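Local coordinates for TRAP-type transporter, periplasmic component (Cupriavidus necator, PDB 4P8B), which probably serves as the periplasmic solute-binding component of a TRAP transporter and holds (S)-2-acetolactate in its ligand pocket, at residues K322-K325 / L331-K334; K57-G62 / A268-K273. One frame throughout, in Å; residues are numbered along the deposited sequence.

Interaction 1 of 2, residues K322-K325 / L331-K334; sequences KWKK and LVTK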
# COMPACT_ATOMS: atom_id res chain seq x y z
N LYS A 322 -12.82 9.78 13.93
CA LYS A 322 -11.92 10.92 14.01
C LYS A 322 -11.30 11.21 12.64
O LYS A 322 -11.31 12.35 12.16
CB LYS A 322 -10.83 10.67 15.06
CG LYS A 322 -9.72 11.70 15.05
CD LYS A 322 -8.70 11.43 16.15
CE LYS A 322 -7.60 12.48 16.13
NZ LYS A 322 -6.52 12.24 17.13
N TRP A 323 -10.75 10.18 12.01
CA TRP A 323 -10.05 10.37 10.75
C TRP A 323 -11.00 10.60 9.56
O TRP A 323 -10.64 11.25 8.59
CB TRP A 323 -9.04 9.23 10.51
CG TRP A 323 -7.86 9.43 11.39
CD1 TRP A 323 -7.76 9.11 12.71
CD2 TRP A 323 -6.64 10.06 11.03
NE1 TRP A 323 -6.54 9.49 13.20
CE2 TRP A 323 -5.83 10.09 12.19
CE3 TRP A 323 -6.14 10.61 9.85
CZ2 TRP A 323 -4.55 10.62 12.18
CZ3 TRP A 323 -4.88 11.14 9.85
CH2 TRP A 323 -4.11 11.16 11.01
N LYS A 324 -12.22 10.09 9.68
CA LYS A 324 -13.26 10.38 8.69
C LYS A 324 -13.46 11.89 8.55
O LYS A 324 -13.56 12.41 7.45
CB LYS A 324 -14.58 9.71 9.08
CG LYS A 324 -15.81 10.11 8.24
CD LYS A 324 -16.95 9.10 8.44
CE LYS A 324 -18.21 9.46 7.64
NZ LYS A 324 -19.25 8.42 7.80
N LYS A 325 -13.49 12.59 9.68
CA LYS A 325 -13.59 14.04 9.66
C LYS A 325 -12.34 14.71 9.09
O LYS A 325 -12.43 15.72 8.38
CB LYS A 325 -13.85 14.57 11.06
CG LYS A 325 -15.19 14.15 11.62
CD LYS A 325 -15.45 14.77 12.97
CE LYS A 325 -16.90 14.55 13.41
NZ LYS A 325 -17.18 13.12 13.74
N LEU A 331 -16.15 12.57 1.44
CA LEU A 331 -15.44 11.60 0.61
C LEU A 331 -15.54 10.22 1.24
O LEU A 331 -15.75 9.24 0.55
CB LEU A 331 -13.98 12.01 0.43
CG LEU A 331 -13.10 11.09 -0.43
CD1 LEU A 331 -13.63 11.06 -1.86
CD2 LEU A 331 -11.65 11.54 -0.39
N VAL A 332 -15.42 10.17 2.56
CA VAL A 332 -15.51 8.88 3.25
C VAL A 332 -16.92 8.33 3.13
O VAL A 332 -17.12 7.13 2.93
CB VAL A 332 -15.07 9.03 4.71
CG1 VAL A 332 -15.29 7.71 5.45
CG2 VAL A 332 -13.60 9.44 4.78
N THR A 333 -17.90 9.22 3.20
CA THR A 333 -19.27 8.78 3.07
C THR A 333 -19.53 8.22 1.67
O THR A 333 -20.21 7.20 1.51
CB THR A 333 -20.19 9.94 3.38
OG1 THR A 333 -20.04 10.31 4.75
CG2 THR A 333 -21.62 9.55 3.12
N LYS A 334 -18.98 8.87 0.64
CA LYS A 334 -19.07 8.32 -0.72
C LYS A 334 -18.44 6.92 -0.80
O LYS A 334 -18.97 6.04 -1.48
CB LYS A 334 -18.40 9.26 -1.72
CG LYS A 334 -19.23 10.50 -2.00
CD LYS A 334 -18.45 11.54 -2.78
CE LYS A 334 -19.29 12.79 -3.01
NZ LYS A 334 -18.55 13.81 -3.81
O HOH W 1 -21.80 9.56 6.76
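K324 lays the aliphatic part of its side chain across V332, and this pair makes up most of a small interface between consecutive helices, 317-327 and 329-340. The lysine leaves its helix with CG anti to the backbone N (chi1 171°) and stays extended from there to the amine. That course carries its methylenes past the valine one after another: K324 CG lies 3.8 Å from V332 CB, and K324 CD comes to 3.7 Å from V332 CG1. The two side chains meet at a slant, the methyl CG1 resting against the CG-CD portion of the chain. The other valine methyl turns to the lysine backbone, V332 CG2 sitting 4.0 Å from K324 CA. V332 is buried, its remaining surroundings including Y320 and I327 of the first helix and L113 of a nearby loop.

Beyond the valine the lysine reaches T333, where K324 CE approaches the hydroxyl OG1 to 3.5 Å in a van der Waals contact. The ammonium and the hydroxyl are joined through one water, which accepts from K324 NZ at 3.0 Å and donates to T333 OG1 at 2.8 Å. Each group also has a protein partner: K324 NZ forms a salt bridge with E336, one turn beyond V332 in the second helix, and T333 OG1 is hydrogen-bonded to the carbonyl O of T329, a residue of its own helix. The amine is thus drawn to the second helix by a carboxylate and a water, while its hydrocarbon stem covers the valine.

With the two backbones only 6.1 Å apart between K324 CA and V332 CA, the arrangement is that of two consecutive helices packed against each other across a short connection, here the last two helices of the solute-binding protein.

Interaction 2 of 2, residues K57-G62 / A268-K273; sequences KQRTNG and AVDAGK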
# COMPACT_ATOMS: atom_id res chain seq x y z
N LYS A 57 9.34 2.08 -22.79
CA LYS A 57 10.50 2.05 -23.66
C LYS A 57 10.10 1.46 -24.99
O LYS A 57 10.36 2.05 -26.04
CB LYS A 57 11.61 1.22 -23.02
CG LYS A 57 12.94 1.38 -23.75
CD LYS A 57 14.07 0.85 -22.90
CE LYS A 57 14.37 -0.59 -23.26
NZ LYS A 57 15.30 -0.64 -24.42
N GLN A 58 9.46 0.29 -24.96
CA GLN A 58 9.03 -0.40 -26.17
C GLN A 58 8.16 0.48 -27.05
O GLN A 58 8.40 0.58 -28.25
CB GLN A 58 8.27 -1.67 -25.78
CG GLN A 58 7.77 -2.50 -26.96
CD GLN A 58 7.28 -3.88 -26.55
OE1 GLN A 58 7.24 -4.21 -25.36
NE2 GLN A 58 6.91 -4.69 -27.53
N ARG A 59 7.17 1.14 -26.46
CA ARG A 59 6.13 1.85 -27.22
C ARG A 59 6.53 3.28 -27.60
O ARG A 59 5.83 3.94 -28.39
CB ARG A 59 4.83 1.85 -26.40
CG ARG A 59 4.26 0.46 -26.19
CD ARG A 59 3.05 0.48 -25.27
NE ARG A 59 2.53 -0.86 -25.00
CZ ARG A 59 1.52 -1.14 -24.17
NH1 ARG A 59 0.89 -0.18 -23.51
NH2 ARG A 59 1.13 -2.40 -24.01
N THR A 60 7.64 3.75 -27.06
CA THR A 60 8.21 5.03 -27.51
C THR A 60 9.42 4.84 -28.41
O THR A 60 10.19 5.77 -28.62
CB THR A 60 8.63 5.93 -26.34
OG1 THR A 60 9.68 5.30 -25.58
CG2 THR A 60 7.43 6.23 -25.46
N ASN A 61 9.60 3.62 -28.90
CA ASN A 61 10.72 3.34 -29.80
C ASN A 61 12.06 3.57 -29.12
O ASN A 61 13.07 3.80 -29.79
CB ASN A 61 10.61 4.21 -31.07
CG ASN A 61 9.42 3.84 -31.95
OD1 ASN A 61 9.07 2.67 -32.08
ND2 ASN A 61 8.82 4.85 -32.61
N GLY A 62 12.09 3.49 -27.79
CA GLY A 62 13.33 3.68 -27.06
C GLY A 62 13.56 5.11 -26.63
O GLY A 62 14.58 5.42 -26.01
N ALA A 268 0.97 2.67 -18.08
CA ALA A 268 0.67 2.60 -16.64
C ALA A 268 -0.63 1.81 -16.39
O ALA A 268 -0.70 1.00 -15.48
CB ALA A 268 0.56 3.98 -16.05
N VAL A 269 -1.65 2.05 -17.21
CA VAL A 269 -2.91 1.32 -17.08
C VAL A 269 -2.71 -0.18 -17.29
O VAL A 269 -3.20 -0.99 -16.50
CB VAL A 269 -3.94 1.89 -18.08
CG1 VAL A 269 -5.17 0.97 -18.21
CG2 VAL A 269 -4.34 3.29 -17.64
N ASP A 270 -1.95 -0.54 -18.33
CA ASP A 270 -1.64 -1.95 -18.62
C ASP A 270 -0.82 -2.58 -17.50
O ASP A 270 -1.10 -3.70 -17.05
CB ASP A 270 -0.89 -2.08 -19.94
CG ASP A 270 -1.73 -1.71 -21.14
OD1 ASP A 270 -2.96 -1.60 -20.98
OD2 ASP A 270 -1.16 -1.54 -22.25
N ALA A 271 0.19 -1.85 -17.04
CA ALA A 271 1.03 -2.35 -15.94
C ALA A 271 0.23 -2.53 -14.66
O ALA A 271 0.43 -3.50 -13.92
CB ALA A 271 2.17 -1.42 -15.71
N GLY A 272 -0.67 -1.59 -14.37
CA GLY A 272 -1.47 -1.64 -13.17
C GLY A 272 -2.38 -2.86 -13.14
O GLY A 272 -2.49 -3.53 -12.11
N LYS A 273 -3.01 -3.16 -14.27
CA LYS A 273 -3.88 -4.33 -14.32
C LYS A 273 -3.08 -5.60 -14.11
O LYS A 273 -3.51 -6.48 -13.35
CB LYS A 273 -4.64 -4.42 -15.65
CG LYS A 273 -5.82 -3.49 -15.77
CD LYS A 273 -6.62 -3.76 -17.04
CE LYS A 273 -5.83 -3.40 -18.29
NZ LYS A 273 -6.74 -3.14 -19.44
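R59 and D270 form a salt bridge between helices 44-59 and 258-279, a surface tie between two helices of the periplasmic binding protein fold that are far apart in sequence. Both terminal nitrogens of the guanidinium converge on a single carboxylate oxygen: R59 NH1 donates to D270 OD2 at 2.8 Å and R59 NH2 to the same D270 OD2 at 3.0 Å. The bonds are bent, with N-H...O angles of 152° and 138°, as expected when two nearly parallel N-H bonds share one acceptor that lies between them. OD2 lies almost in the guanidinium plane, at the end of the group, and is approached on its anti side. Because both nitrogens meet OD2, this is a forked grip on one oxygen and not a side-by-side pairing of two; the carboxylate stands nearly perpendicular to the guanidinium, 82° between the planes. The other oxygen, D270 OD1, accepts from the side-chain amide of Q266, one turn earlier in the same helix, which should limit rotation of the carboxylate.

Length is what lets the arginine span the gap, since even the closest alpha carbons, those of R59 and A268, are 11.9 Å apart. The side chain is extended from CG to NE and slants back from the last turn of its helix, against the run of the backbone, toward helix 258-279. Packing around the ion pair comes from neighbouring residues of the same two helices: R59 lies against I263, D270 against L55, and on the inner side A268 and A271 touch W52.

Just past the arginine, helix 44-59 ends in a Schellman motif. N61, at positive phi, is its C-prime residue; N61 N bonds weakly to Q58 O, and the closing bond runs 2.9 Å from G62 N to K57 O.

The two contacts lie at separate places on the chain, their centres 35 Å apart and their nearest atoms about 20 Å apart, so they do not touch. They also follow one another in sequence: interaction 2 is complete at residue 273, before interaction 1 begins at 322. No helix is common to both. Interaction 2 connects an early helix, 44-59, to the long helix 258-279 across more than 200 residues, whereas interaction 1 joins successive helices, 317-327 and 329-340, at the C-terminal end. Both lie away from the acetolactate pocket, binding helices together in the surrounding scaffold without lining the ligand site.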